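Local coordinates for protein D-psicose 3-epimerase (Agrobacterium tumefaciens, PDB 2HK0) that catalyses the C-3 epimerisation that interconverts D-fructose and D-psicose, with a bound metal ion playing a pivotal part, at residues N234-G239 / R281-G286; S28-E33 / E294-A299; L202-M207 / M243-I248. All blocks are in the same frame, centred on the assembly; numbering follows the deposited sequence.

Interaction 1. Residues N234-G239 / R281-G286; sequences NRRVPG and RDLSGG
Asn234 and Arg236 meet Arg281 and Leu283 in a small, mainly van der Waals contact between two loops of the TIM barrel, one leaving strand 225-230 and the other running from helix 271-276 to helix 289-307. No hydrogen bond joins the two segments. Leu283 sits at the centre. Its CD1 presses on the backbone O of Asn234 at 3.2 Å and lies 3.9 Å from the amide carbon CG of the same residue. Nearer the backbone, Leu283 CB comes within 4.0 Å of Arg236 CG, the two side chains crossing at about a right angle. CD1 also lies over one face of the Arg281 guanidinium, displaced toward the rim. The Asn234 amide reaches Arg281 through ND2, which stands 3.8 Å from NH2, the amide and guanidinium planes being 63° apart. Within residues 234-239, Arg236 NE gives a nearly straight hydrogen bond to Asn234 OD1 (2.8 Å, 161°), landing on a lone pair in the carbonyl plane and close to the guanidinium plane. The bend at chi3 of Arg236 (-69°) brings NE back to this oxygen. With OD1 accepting here and ND2 donating to the backbone O of Glu210 of the second subunit, both ends of the amide are engaged and its flip is settled. Arg281 NH1 and Arg236 NH1 also reach that subunit, by salt bridges to its Glu210 and its Asp212 respectively, which places these loops at a subunit interface. Within residues 281-286, Asp282 braces the turn, its two carboxylate oxygens using their syn lone pairs: OD1 takes Ser284 OG at 2.7 Å, and OD2 takes Gly286 N at 2.8 Å.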
ATOM      1  N   ASN A 234      10.834  -9.977   5.347  1.00 15.21           N
ATOM      2  CA  ASN A 234      11.630 -10.703   6.337  1.00 16.42           C
ATOM      3  C   ASN A 234      11.806 -12.167   5.945  1.00 16.00           C
ATOM      4  O   ASN A 234      12.148 -13.015   6.779  1.00 16.56           O
ATOM      5  CB  ASN A 234      11.033 -10.574   7.750  1.00 14.35           C
ATOM      6  CG  ASN A 234       9.560 -10.978   7.815  1.00 18.54           C
ATOM      7  OD1 ASN A 234       9.048 -11.647   6.913  1.00 16.14           O
ATOM      8  ND2 ASN A 234       8.875 -10.577   8.900  1.00 15.73           N
ATOM      9  N   ARG A 235      11.542 -12.451   4.667  1.00 15.77           N
ATOM     10  CA  ARG A 235      11.755 -13.780   4.074  1.00 15.78           C
ATOM     11  C   ARG A 235      10.763 -14.903   4.331  1.00 15.26           C
ATOM     12  O   ARG A 235      11.098 -16.065   4.125  1.00 11.69           O
ATOM     13  CB  ARG A 235      13.155 -14.287   4.425  1.00 16.03           C
ATOM     14  CG  ARG A 235      14.244 -13.293   4.116  1.00 20.06           C
ATOM     15  CD  ARG A 235      14.783 -13.542   2.736  1.00 26.67           C
ATOM     16  NE  ARG A 235      16.222 -13.506   2.768  1.00 27.46           N
ATOM     17  CZ  ARG A 235      17.007 -13.765   1.734  1.00 26.83           C
ATOM     18  NH1 ARG A 235      16.495 -14.091   0.558  1.00 27.56           N
ATOM     19  NH2 ARG A 235      18.315 -13.679   1.890  1.00 25.09           N
ATOM     20  N   ARG A 236       9.566 -14.569   4.795  1.00 14.77           N
ATOM     21  CA  ARG A 236       8.538 -15.585   4.976  1.00 16.10           C
ATOM     22  C   ARG A 236       8.025 -15.898   3.565  1.00 14.55           C
ATOM     23  O   ARG A 236       8.341 -15.180   2.611  1.00 11.57           O
ATOM     24  CB  ARG A 236       7.392 -15.049   5.831  1.00 15.48           C
ATOM     25  CG  ARG A 236       7.745 -14.891   7.319  1.00 18.04           C
ATOM     26  CD  ARG A 236       6.603 -14.180   8.028  1.00 18.95           C
ATOM     27  NE  ARG A 236       6.567 -12.803   7.575  1.00 21.89           N
ATOM     28  CZ  ARG A 236       5.523 -11.992   7.691  1.00 23.13           C
ATOM     29  NH1 ARG A 236       4.395 -12.425   8.255  1.00 21.30           N
ATOM     30  NH2 ARG A 236       5.619 -10.745   7.243  1.00 22.08           N
ATOM     31  N   VAL A 237       7.240 -16.959   3.432  1.00 13.65           N
ATOM     32  CA  VAL A 237       6.715 -17.328   2.133  1.00 15.18           C
ATOM     33  C   VAL A 237       5.767 -16.251   1.628  1.00 16.14           C
ATOM     34  O   VAL A 237       5.110 -15.558   2.405  1.00 15.02           O
ATOM     35  CB  VAL A 237       5.962 -18.673   2.185  1.00 17.97           C
ATOM     36  CG1 VAL A 237       6.866 -19.761   2.768  1.00 18.29           C
ATOM     37  CG2 VAL A 237       4.707 -18.526   3.007  1.00 15.84           C
ATOM     38  N   PRO A 238       5.706 -16.082   0.305  1.00 15.64           N
ATOM     39  CA  PRO A 238       4.835 -15.083  -0.310  1.00 15.87           C
ATOM     40  C   PRO A 238       3.379 -15.223   0.140  1.00 17.67           C
ATOM     41  O   PRO A 238       2.829 -16.325   0.179  1.00 16.71           O
ATOM     42  CB  PRO A 238       5.007 -15.355  -1.795  1.00 14.72           C
ATOM     43  CG  PRO A 238       6.460 -15.813  -1.877  1.00 17.22           C
ATOM     44  CD  PRO A 238       6.526 -16.774  -0.705  1.00 14.35           C
ATOM     45  N   GLY A 239       2.766 -14.098   0.485  1.00 19.88           N
ATOM     46  CA  GLY A 239       1.385 -14.116   0.926  1.00 19.31           C
ATOM     47  C   GLY A 239       1.228 -13.937   2.429  1.00 20.24           C
ATOM     48  O   GLY A 239       0.126 -13.621   2.906  1.00 19.20           O
ATOM     49  N   ARG A 281      15.694 -15.181  14.483  1.00 20.71           N
ATOM     50  CA  ARG A 281      14.478 -15.598  15.161  1.00 20.91           C
ATOM     51  C   ARG A 281      13.664 -16.473  14.226  1.00 21.31           C
ATOM     52  O   ARG A 281      13.709 -16.309  13.008  1.00 20.20           O
ATOM     53  CB  ARG A 281      13.623 -14.386  15.546  1.00 21.19           C
ATOM     54  CG  ARG A 281      13.048 -13.644  14.330  1.00 20.39           C
ATOM     55  CD  ARG A 281      12.444 -12.317  14.731  1.00 20.97           C
ATOM     56  NE  ARG A 281      11.692 -11.666  13.659  1.00 18.83           N
ATOM     57  CZ  ARG A 281      12.243 -11.026  12.633  1.00 20.30           C
ATOM     58  NH1 ARG A 281      13.561 -10.948  12.531  1.00 21.05           N
ATOM     59  NH2 ARG A 281      11.476 -10.438  11.723  1.00 19.30           N
ATOM     60  N   ASP A 282      12.911 -17.395  14.807  1.00 20.77           N
ATOM     61  CA  ASP A 282      12.072 -18.283  14.039  1.00 21.50           C
ATOM     62  C   ASP A 282      10.908 -17.505  13.434  1.00 21.50           C
ATOM     63  O   ASP A 282      10.270 -16.709  14.114  1.00 19.83           O
ATOM     64  CB  ASP A 282      11.531 -19.388  14.945  1.00 24.91           C
ATOM     65  CG  ASP A 282      10.594 -20.313  14.215  1.00 26.48           C
ATOM     66  OD1 ASP A 282      10.991 -20.827  13.162  1.00 29.37           O
ATOM     67  OD2 ASP A 282       9.461 -20.528  14.687  1.00 31.33           O
ATOM     68  N   LEU A 283      10.636 -17.732  12.155  1.00 21.53           N
ATOM     69  CA  LEU A 283       9.531 -17.063  11.492  1.00 22.26           C
ATOM     70  C   LEU A 283       8.583 -18.090  10.885  1.00 23.66           C
ATOM     71  O   LEU A 283       7.748 -17.751  10.042  1.00 24.39           O
ATOM     72  CB  LEU A 283      10.046 -16.099  10.403  1.00 21.82           C
ATOM     73  CG  LEU A 283      10.644 -14.767  10.879  1.00 20.09           C
ATOM     74  CD1 LEU A 283      11.234 -14.005   9.697  1.00 21.16           C
ATOM     75  CD2 LEU A 283       9.574 -13.926  11.545  1.00 21.00           C
ATOM     76  N   SER A 284       8.714 -19.343  11.325  1.00 25.24           N
ATOM     77  CA  SER A 284       7.863 -20.435  10.839  1.00 27.50           C
ATOM     78  C   SER A 284       6.689 -20.655  11.784  1.00 29.76           C
ATOM     79  O   SER A 284       5.701 -21.290  11.422  1.00 29.88           O
ATOM     80  CB  SER A 284       8.647 -21.743  10.769  1.00 27.40           C
ATOM     81  OG  SER A 284       8.896 -22.239  12.080  1.00 27.45           O
ATOM     82  N   GLY A 285       6.816 -20.131  13.002  1.00 30.40           N
ATOM     83  CA  GLY A 285       5.778 -20.305  13.999  1.00 30.95           C
ATOM     84  C   GLY A 285       5.901 -21.702  14.575  1.00 30.55           C
ATOM     85  O   GLY A 285       4.895 -22.354  14.839  1.00 31.85           O
ATOM     86  N   GLY A 286       7.142 -22.157  14.751  1.00 29.55           N
ATOM     87  CA  GLY A 286       7.403 -23.487  15.274  1.00 29.73           C
ATOM     88  C   GLY A 286       6.839 -24.605  14.401  1.00 30.48           C
ATOM     89  O   GLY A 286       6.516 -25.688  14.894  1.00 29.98           O
TER

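Interaction 2. Residues S28-E33 / E294-A299; sequences SYWEHE and EDARNA
Tyr29 reaches from the short 3-10 turn after the first strand of the TIM barrel to Asp295 and Ala296 on the closing helix 289-307, joining the two ends of the fold. Its CB is directed at the helix, and CG, anti to the backbone N (chi1 164°), carries the ring out to it. Next along the ring, CD2 stands over the centre of the Trp30 ring, 3.4 Å above its plane, while Trp30 CE3 lies in the plane of the tyrosine ring at its edge; the neighbouring aromatics thus meet edge to face. CE2 then touches Ala296 CB at 4.0 Å. The same methyl is met by Trp30 CZ2 at 4.2 Å, so the small alanine is shared by both rings. At the tip, OH packs on Asp295 CB at 3.6 Å and is held by two hydrogen bonds, one with the backbone O of Met292, a turn earlier on the helix, and one from a water. Asp295 crosses the phenol at about a right angle, and its OD1 is salt-bridged to Lys240 and Lys291, while OD2 accepts from the same water. That water sits at the edge of the tyrosine ring, in its plane, and donates both protons, to Tyr29 OH at 3.0 Å and to Asp295 OD2 at 2.9 Å.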
ATOM      1  N   SER A  28      16.309 -25.439  -0.016  1.00 20.29           N
ATOM      2  CA  SER A  28      16.917 -25.152   1.293  1.00 21.32           C
ATOM      3  C   SER A  28      15.927 -24.597   2.335  1.00 20.61           C
ATOM      4  O   SER A  28      16.256 -24.437   3.518  1.00 20.10           O
ATOM      5  CB  SER A  28      18.083 -24.180   1.142  1.00 20.49           C
ATOM      6  OG  SER A  28      19.195 -24.836   0.570  1.00 23.73           O
ATOM      7  N   TYR A  29      14.728 -24.278   1.877  1.00 18.81           N
ATOM      8  CA  TYR A  29      13.656 -23.807   2.751  1.00 18.42           C
ATOM      9  C   TYR A  29      13.441 -24.839   3.876  1.00 19.02           C
ATOM     10  O   TYR A  29      13.152 -24.491   5.012  1.00 18.39           O
ATOM     11  CB  TYR A  29      12.381 -23.703   1.916  1.00 18.68           C
ATOM     12  CG  TYR A  29      11.076 -23.602   2.672  1.00 16.93           C
ATOM     13  CD1 TYR A  29      10.761 -22.468   3.422  1.00 17.44           C
ATOM     14  CD2 TYR A  29      10.102 -24.584   2.531  1.00 16.56           C
ATOM     15  CE1 TYR A  29       9.497 -22.307   3.994  1.00 17.56           C
ATOM     16  CE2 TYR A  29       8.846 -24.444   3.097  1.00 16.27           C
ATOM     17  CZ  TYR A  29       8.540 -23.302   3.823  1.00 19.17           C
ATOM     18  OH  TYR A  29       7.263 -23.151   4.341  1.00 16.05           O
ATOM     19  N   TRP A  30      13.595 -26.112   3.535  1.00 20.59           N
ATOM     20  CA  TRP A  30      13.395 -27.217   4.480  1.00 21.37           C
ATOM     21  C   TRP A  30      14.654 -27.652   5.248  1.00 23.75           C
ATOM     22  O   TRP A  30      14.583 -28.567   6.073  1.00 23.82           O
ATOM     23  CB  TRP A  30      12.830 -28.434   3.730  1.00 20.62           C
ATOM     24  CG  TRP A  30      11.374 -28.322   3.321  1.00 20.62           C
ATOM     25  CD1 TRP A  30      10.283 -28.519   4.120  1.00 21.22           C
ATOM     26  CD2 TRP A  30      10.861 -27.987   2.023  1.00 19.83           C
ATOM     27  NE1 TRP A  30       9.127 -28.329   3.407  1.00 17.66           N
ATOM     28  CE2 TRP A  30       9.453 -27.998   2.115  1.00 20.84           C
ATOM     29  CE3 TRP A  30      11.457 -27.673   0.791  1.00 21.60           C
ATOM     30  CZ2 TRP A  30       8.626 -27.706   1.021  1.00 18.77           C
ATOM     31  CZ3 TRP A  30      10.639 -27.383  -0.296  1.00 20.73           C
ATOM     32  CH2 TRP A  30       9.236 -27.401  -0.171  1.00 20.05           C
ATOM     33  N   GLU A  31      15.794 -27.008   5.010  1.00 24.75           N
ATOM     34  CA  GLU A  31      17.022 -27.416   5.694  1.00 27.32           C
ATOM     35  C   GLU A  31      17.665 -26.350   6.574  1.00 29.56           C
ATOM     36  O   GLU A  31      17.211 -25.201   6.611  1.00 27.10           O
ATOM     37  CB  GLU A  31      18.048 -27.896   4.668  1.00 26.22           C
ATOM     38  CG  GLU A  31      17.615 -29.118   3.870  1.00 29.01           C
ATOM     39  CD  GLU A  31      17.517 -30.378   4.733  1.00 31.07           C
ATOM     40  OE1 GLU A  31      18.286 -30.492   5.711  1.00 28.29           O
ATOM     41  OE2 GLU A  31      16.682 -31.255   4.423  1.00 32.19           O
ATOM     42  N   HIS A  32      18.733 -26.744   7.275  1.00 30.72           N
ATOM     43  CA  HIS A  32      19.472 -25.844   8.161  1.00 32.41           C
ATOM     44  C   HIS A  32      20.918 -25.742   7.709  1.00 33.50           C
ATOM     45  O   HIS A  32      21.657 -24.872   8.154  1.00 32.65           O
ATOM     46  CB  HIS A  32      19.461 -26.369   9.597  1.00 34.98           C
ATOM     47  CG  HIS A  32      18.092 -26.576  10.154  1.00 39.88           C
ATOM     48  ND1 HIS A  32      17.160 -25.563  10.230  1.00 42.41           N
ATOM     49  CD2 HIS A  32      17.488 -27.682  10.650  1.00 41.46           C
ATOM     50  CE1 HIS A  32      16.041 -26.038  10.748  1.00 43.72           C
ATOM     51  NE2 HIS A  32      16.213 -27.321  11.011  1.00 42.11           N
ATOM     52  N   GLU A  33      21.318 -26.655   6.833  1.00 34.29           N
ATOM     53  CA  GLU A  33      22.678 -26.703   6.322  1.00 34.69           C
ATOM     54  C   GLU A  33      22.669 -26.663   4.784  1.00 35.34           C
ATOM     55  O   GLU A  33      21.806 -27.282   4.147  1.00 34.17           O
ATOM     56  CB  GLU A  33      23.334 -28.001   6.794  1.00 37.52           C
ATOM     57  CG  GLU A  33      24.675 -27.835   7.467  1.00 42.22           C
ATOM     58  CD  GLU A  33      24.589 -27.037   8.747  1.00 41.81           C
ATOM     59  OE1 GLU A  33      23.782 -27.393   9.634  1.00 42.07           O
ATOM     60  OE2 GLU A  33      25.339 -26.053   8.867  1.00 44.19           O
ATOM     61  N   GLU A 294       2.563 -27.019   4.068  1.00 21.10           N
ATOM     62  CA  GLU A 294       1.288 -26.326   3.937  1.00 23.75           C
ATOM     63  C   GLU A 294       1.516 -24.849   3.578  1.00 21.87           C
ATOM     64  O   GLU A 294       0.861 -24.312   2.687  1.00 21.51           O
ATOM     65  CB  GLU A 294       0.503 -26.456   5.246  1.00 27.25           C
ATOM     66  CG  GLU A 294      -0.923 -25.928   5.222  1.00 33.89           C
ATOM     67  CD  GLU A 294      -1.508 -25.836   6.630  1.00 40.97           C
ATOM     68  OE1 GLU A 294      -1.360 -26.817   7.406  1.00 44.90           O
ATOM     69  OE2 GLU A 294      -2.107 -24.787   6.965  1.00 41.69           O
ATOM     70  N   ASP A 295       2.433 -24.189   4.277  1.00 21.73           N
ATOM     71  CA  ASP A 295       2.738 -22.789   3.964  1.00 21.28           C
ATOM     72  C   ASP A 295       3.250 -22.704   2.514  1.00 19.20           C
ATOM     73  O   ASP A 295       2.841 -21.833   1.753  1.00 20.33           O
ATOM     74  CB  ASP A 295       3.811 -22.236   4.907  1.00 20.05           C
ATOM     75  CG  ASP A 295       3.267 -21.881   6.276  1.00 23.47           C
ATOM     76  OD1 ASP A 295       2.042 -21.713   6.416  1.00 25.32           O
ATOM     77  OD2 ASP A 295       4.071 -21.742   7.216  1.00 24.84           O
ATOM     78  N   ALA A 296       4.145 -23.615   2.139  1.00 19.18           N
ATOM     79  CA  ALA A 296       4.692 -23.631   0.778  1.00 19.13           C
ATOM     80  C   ALA A 296       3.562 -23.813  -0.236  1.00 19.10           C
ATOM     81  O   ALA A 296       3.459 -23.079  -1.221  1.00 16.71           O
ATOM     82  CB  ALA A 296       5.720 -24.756   0.631  1.00 18.56           C
ATOM     83  N   ARG A 297       2.705 -24.793   0.022  1.00 19.82           N
ATOM     84  CA  ARG A 297       1.582 -25.081  -0.863  1.00 20.75           C
ATOM     85  C   ARG A 297       0.627 -23.881  -0.966  1.00 20.54           C
ATOM     86  O   ARG A 297       0.133 -23.558  -2.061  1.00 18.77           O
ATOM     87  CB  ARG A 297       0.839 -26.316  -0.341  1.00 25.19           C
ATOM     88  CG  ARG A 297       0.148 -27.159  -1.383  1.00 32.69           C
ATOM     89  CD  ARG A 297       0.157 -28.622  -0.910  1.00 36.25           C
ATOM     90  NE  ARG A 297      -0.068 -28.690   0.529  1.00 38.94           N
ATOM     91  CZ  ARG A 297       0.295 -29.697   1.321  1.00 39.69           C
ATOM     92  NH1 ARG A 297       0.908 -30.768   0.831  1.00 40.43           N
ATOM     93  NH2 ARG A 297       0.078 -29.607   2.626  1.00 40.27           N
ATOM     94  N   ASN A 298       0.373 -23.209   0.156  1.00 18.83           N
ATOM     95  CA  ASN A 298      -0.538 -22.067   0.115  1.00 18.42           C
ATOM     96  C   ASN A 298       0.123 -20.874  -0.588  1.00 17.51           C
ATOM     97  O   ASN A 298      -0.542 -20.135  -1.322  1.00 19.00           O
ATOM     98  CB  ASN A 298      -1.006 -21.675   1.538  1.00 18.27           C
ATOM     99  CG  ASN A 298      -1.892 -22.753   2.182  1.00 24.68           C
ATOM    100  OD1 ASN A 298      -2.592 -23.489   1.482  1.00 24.38           O
ATOM    101  ND2 ASN A 298      -1.865 -22.841   3.511  1.00 21.79           N
ATOM    102  N   ALA A 299       1.427 -20.690  -0.372  1.00 14.93           N
ATOM    103  CA  ALA A 299       2.136 -19.584  -1.012  1.00 14.20           C
ATOM    104  C   ALA A 299       2.153 -19.796  -2.524  1.00 13.11           C
ATOM    105  O   ALA A 299       2.072 -18.829  -3.284  1.00 13.77           O
ATOM    106  CB  ALA A 299       3.564 -19.463  -0.476  1.00 12.01           C
TER
HETATM  107  O   HOH W   1       6.750 -21.047   6.375  1.00 18.79           O

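Interaction 3. Residues L202-M207 / M243-I248; sequences LDTFHM and MPWHEI
Thr204, in the first turn of helix 204-210, packs against the folded chain of Met243, a selenomethionine just ahead of helix 245-254. Bends at chi2 (60°) and chi3 (77°) bring the end of Met243 round to the threonine, with CE 3.8 Å from Thr204 O and 4.0 Å from Thr204 CB. Trp245 approaches Thr204 at about a right angle: its CH2 lies 4.1 Å from OG1, and its CZ3 lies 4.2 Å from CG2. Met243 CB rests on one face of that indole, toward the rim, so methionine and tryptophan present a joint surface to the threonine. The polar atoms are satisfied nearby: Thr204 OG1 bonds to the backbone O of Gly231, while the carboxylate of Glu232 takes both Trp245 NE1 and Met243 N. Ile248, one turn further along, is partly covered by the 202-207 segment without close contact. This buried patch lies where the sixth and seventh beta-alpha units of the TIM barrel meet: Phe228 of strand 225-230 touches Thr204 and Ile248, Phe214 of helix 214-221 adjoins Met243, and Val306 of helix 289-307 packs against Trp245.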
ATOM      1  N   LEU A 202      15.931 -10.240 -10.491  1.00 13.52           N
ATOM      2  CA  LEU A 202      15.445  -9.445  -9.358  1.00 13.00           C
ATOM      3  C   LEU A 202      14.883 -10.341  -8.254  1.00 12.90           C
ATOM      4  O   LEU A 202      14.407 -11.449  -8.511  1.00 11.97           O
ATOM      5  CB  LEU A 202      14.370  -8.449  -9.823  1.00 12.23           C
ATOM      6  CG  LEU A 202      14.832  -7.461 -10.900  1.00 13.27           C
ATOM      7  CD1 LEU A 202      13.680  -6.519 -11.292  1.00 13.30           C
ATOM      8  CD2 LEU A 202      16.036  -6.670 -10.374  1.00 12.48           C
ATOM      9  N   ASP A 203      14.896  -9.826  -7.031  1.00 13.01           N
ATOM     10  CA  ASP A 203      14.455 -10.585  -5.860  1.00 14.13           C
ATOM     11  C   ASP A 203      13.665  -9.622  -4.950  1.00 14.81           C
ATOM     12  O   ASP A 203      14.195  -8.586  -4.543  1.00 14.01           O
ATOM     13  CB  ASP A 203      15.721 -11.109  -5.180  1.00 13.77           C
ATOM     14  CG  ASP A 203      15.446 -11.941  -3.953  1.00 17.32           C
ATOM     15  OD1 ASP A 203      14.493 -11.622  -3.210  1.00 17.95           O
ATOM     16  OD2 ASP A 203      16.216 -12.896  -3.717  1.00 16.04           O
ATOM     17  N   THR A 204      12.410  -9.953  -4.634  1.00 14.74           N
ATOM     18  CA  THR A 204      11.604  -9.056  -3.818  1.00 14.72           C
ATOM     19  C   THR A 204      12.234  -8.664  -2.497  1.00 13.89           C
ATOM     20  O   THR A 204      12.064  -7.536  -2.056  1.00 15.69           O
ATOM     21  CB  THR A 204      10.183  -9.600  -3.566  1.00 15.49           C
ATOM     22  OG1 THR A 204      10.247 -10.899  -2.963  1.00 14.40           O
ATOM     23  CG2 THR A 204       9.426  -9.670  -4.882  1.00 16.10           C
ATOM     24  N   PHE A 205      12.973  -9.569  -1.877  1.00 13.92           N
ATOM     25  CA  PHE A 205      13.632  -9.259  -0.612  1.00 14.81           C
ATOM     26  C   PHE A 205      14.634  -8.103  -0.776  1.00 15.28           C
ATOM     27  O   PHE A 205      14.707  -7.196   0.072  1.00 13.76           O
ATOM     28  CB  PHE A 205      14.358 -10.504  -0.070  1.00 13.37           C
ATOM     29  CG  PHE A 205      15.242 -10.231   1.141  1.00 15.24           C
ATOM     30  CD1 PHE A 205      14.687  -9.904   2.378  1.00 13.82           C
ATOM     31  CD2 PHE A 205      16.629 -10.300   1.031  1.00 17.60           C
ATOM     32  CE1 PHE A 205      15.507  -9.647   3.497  1.00 16.36           C
ATOM     33  CE2 PHE A 205      17.464 -10.047   2.145  1.00 17.40           C
ATOM     34  CZ  PHE A 205      16.894  -9.720   3.376  1.00 18.78           C
ATOM     35  N   HIS A 206      15.392  -8.132  -1.870  1.00 13.47           N
ATOM     36  CA  HIS A 206      16.410  -7.119  -2.117  1.00 14.89           C
ATOM     37  C   HIS A 206      15.787  -5.840  -2.652  1.00 14.48           C
ATOM     38  O   HIS A 206      16.202  -4.735  -2.292  1.00 12.35           O
ATOM     39  CB  HIS A 206      17.457  -7.668  -3.095  1.00 15.02           C
ATOM     40  CG  HIS A 206      18.152  -8.899  -2.597  1.00 16.52           C
ATOM     41  ND1 HIS A 206      18.933  -8.898  -1.465  1.00 17.97           N
ATOM     42  CD2 HIS A 206      18.173 -10.172  -3.063  1.00 19.35           C
ATOM     43  CE1 HIS A 206      19.405 -10.115  -1.250  1.00 18.07           C
ATOM     44  NE2 HIS A 206      18.958 -10.908  -2.205  1.00 19.05           N
HETATM   45  N   MSE A 207      14.794  -5.994  -3.517  1.00 13.45           N
HETATM   46  CA  MSE A 207      14.107  -4.827  -4.063  1.00 15.65           C
HETATM   47  C   MSE A 207      13.464  -4.026  -2.917  1.00 13.84           C
HETATM   48  O   MSE A 207      13.434  -2.795  -2.947  1.00 12.14           O
HETATM   49  CB  MSE A 207      13.003  -5.259  -5.034  1.00 16.92           C
HETATM   50  CG  MSE A 207      13.454  -5.968  -6.275  1.00 22.86           C
HETATM   51 SE   MSE A 207      11.854  -6.432  -7.328  1.00 38.28          SE
HETATM   52  CE  MSE A 207      11.597  -8.189  -6.767  1.00 34.28           C
HETATM   53  N   MSE A 243       4.204  -7.326   1.177  1.00 19.99           N
HETATM   54  CA  MSE A 243       4.795  -7.071  -0.139  1.00 21.14           C
HETATM   55  C   MSE A 243       3.636  -6.647  -1.088  1.00 20.83           C
HETATM   56  O   MSE A 243       2.522  -7.171  -0.998  1.00 19.75           O
HETATM   57  CB  MSE A 243       5.450  -8.367  -0.615  1.00 24.69           C
HETATM   58  CG  MSE A 243       6.528  -8.245  -1.671  1.00 32.57           C
HETATM   59 SE   MSE A 243       8.056  -7.175  -1.114  1.00 38.25          SE
HETATM   60  CE  MSE A 243       9.036  -8.375   0.040  1.00 36.13           C
ATOM     61  N   PRO A 244       3.870  -5.682  -1.991  1.00 20.12           N
ATOM     62  CA  PRO A 244       2.778  -5.273  -2.895  1.00 20.15           C
ATOM     63  C   PRO A 244       2.605  -6.284  -4.046  1.00 18.86           C
ATOM     64  O   PRO A 244       2.855  -5.980  -5.213  1.00 17.09           O
ATOM     65  CB  PRO A 244       3.222  -3.903  -3.404  1.00 20.88           C
ATOM     66  CG  PRO A 244       4.493  -3.577  -2.633  1.00 24.28           C
ATOM     67  CD  PRO A 244       5.078  -4.879  -2.227  1.00 23.17           C
ATOM     68  N   TRP A 245       2.153  -7.479  -3.702  1.00 17.12           N
ATOM     69  CA  TRP A 245       1.987  -8.543  -4.675  1.00 16.94           C
ATOM     70  C   TRP A 245       1.182  -8.181  -5.917  1.00 16.77           C
ATOM     71  O   TRP A 245       1.557  -8.555  -7.023  1.00 16.69           O
ATOM     72  CB  TRP A 245       1.409  -9.775  -3.974  1.00 16.69           C
ATOM     73  CG  TRP A 245       2.350 -10.304  -2.913  1.00 12.49           C
ATOM     74  CD1 TRP A 245       2.127 -10.356  -1.564  1.00 14.66           C
ATOM     75  CD2 TRP A 245       3.677 -10.793  -3.120  1.00 14.44           C
ATOM     76  NE1 TRP A 245       3.245 -10.848  -0.913  1.00 12.98           N
ATOM     77  CE2 TRP A 245       4.211 -11.120  -1.844  1.00 15.32           C
ATOM     78  CE3 TRP A 245       4.479 -10.987  -4.263  1.00 16.23           C
ATOM     79  CZ2 TRP A 245       5.514 -11.625  -1.679  1.00 12.93           C
ATOM     80  CZ3 TRP A 245       5.759 -11.487  -4.101  1.00 16.40           C
ATOM     81  CH2 TRP A 245       6.268 -11.800  -2.813  1.00 13.74           C
ATOM     82  N   HIS A 246       0.093  -7.442  -5.743  1.00 15.18           N
ATOM     83  CA  HIS A 246      -0.725  -7.053  -6.878  1.00 15.56           C
ATOM     84  C   HIS A 246       0.059  -6.170  -7.863  1.00 14.37           C
ATOM     85  O   HIS A 246       0.001  -6.370  -9.077  1.00 16.36           O
ATOM     86  CB  HIS A 246      -1.988  -6.344  -6.385  1.00 15.14           C
ATOM     87  CG  HIS A 246      -2.902  -5.906  -7.492  1.00 19.20           C
ATOM     88  ND1 HIS A 246      -2.976  -4.601  -7.919  1.00 16.98           N
ATOM     89  CD2 HIS A 246      -3.763  -6.604  -8.270  1.00 19.59           C
ATOM     90  CE1 HIS A 246      -3.845  -4.510  -8.911  1.00 19.99           C
ATOM     91  NE2 HIS A 246      -4.336  -5.711  -9.145  1.00 18.47           N
ATOM     92  N   GLU A 247       0.793  -5.198  -7.337  1.00 15.44           N
ATOM     93  CA  GLU A 247       1.611  -4.307  -8.163  1.00 16.33           C
ATOM     94  C   GLU A 247       2.695  -5.121  -8.902  1.00 15.87           C
ATOM     95  O   GLU A 247       2.975  -4.897 -10.089  1.00 13.67           O
ATOM     96  CB  GLU A 247       2.291  -3.256  -7.273  1.00 18.99           C
ATOM     97  CG  GLU A 247       3.148  -2.251  -8.045  1.00 21.97           C
ATOM     98  CD  GLU A 247       3.952  -1.342  -7.128  1.00 25.60           C
ATOM     99  OE1 GLU A 247       3.457  -1.033  -6.028  1.00 28.96           O
ATOM    100  OE2 GLU A 247       5.067  -0.921  -7.502  1.00 24.04           O
ATOM    101  N   ILE A 248       3.293  -6.065  -8.185  1.00 15.14           N
ATOM    102  CA  ILE A 248       4.341  -6.922  -8.741  1.00 16.36           C
ATOM    103  C   ILE A 248       3.732  -7.732  -9.888  1.00 15.52           C
ATOM    104  O   ILE A 248       4.288  -7.807 -10.978  1.00 14.71           O
ATOM    105  CB  ILE A 248       4.872  -7.931  -7.682  1.00 16.35           C
ATOM    106  CG1 ILE A 248       5.479  -7.193  -6.477  1.00 21.31           C
ATOM    107  CG2 ILE A 248       5.874  -8.898  -8.324  1.00 17.43           C
ATOM    108  CD1 ILE A 248       6.667  -6.401  -6.779  1.00 28.13           C
TER

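How the interactions relate
From the N terminus, the loop after the first strand opens interaction 2, which closes only on helix 289-307, bringing the first and last parts of the barrel together. Interactions 1 and 3 both nest within it. Interaction 3 runs from 202-207 to 243-248, joining the start of helix 204-210 to helix 245-254; interaction 1 starts between these, at 234-239, and closes beyond them at 281-286, so the two cross. Interaction 1 joins the loop after strand 225-230 to the loop before helix 289-307. Val237 and Pro238 pack on Ala299 of interaction 2, while Pro238 meets Trp245 and Arg235 meets Phe205 of interaction 3. Interactions 2 and 3 stay about 8 Å apart at their nearest atoms.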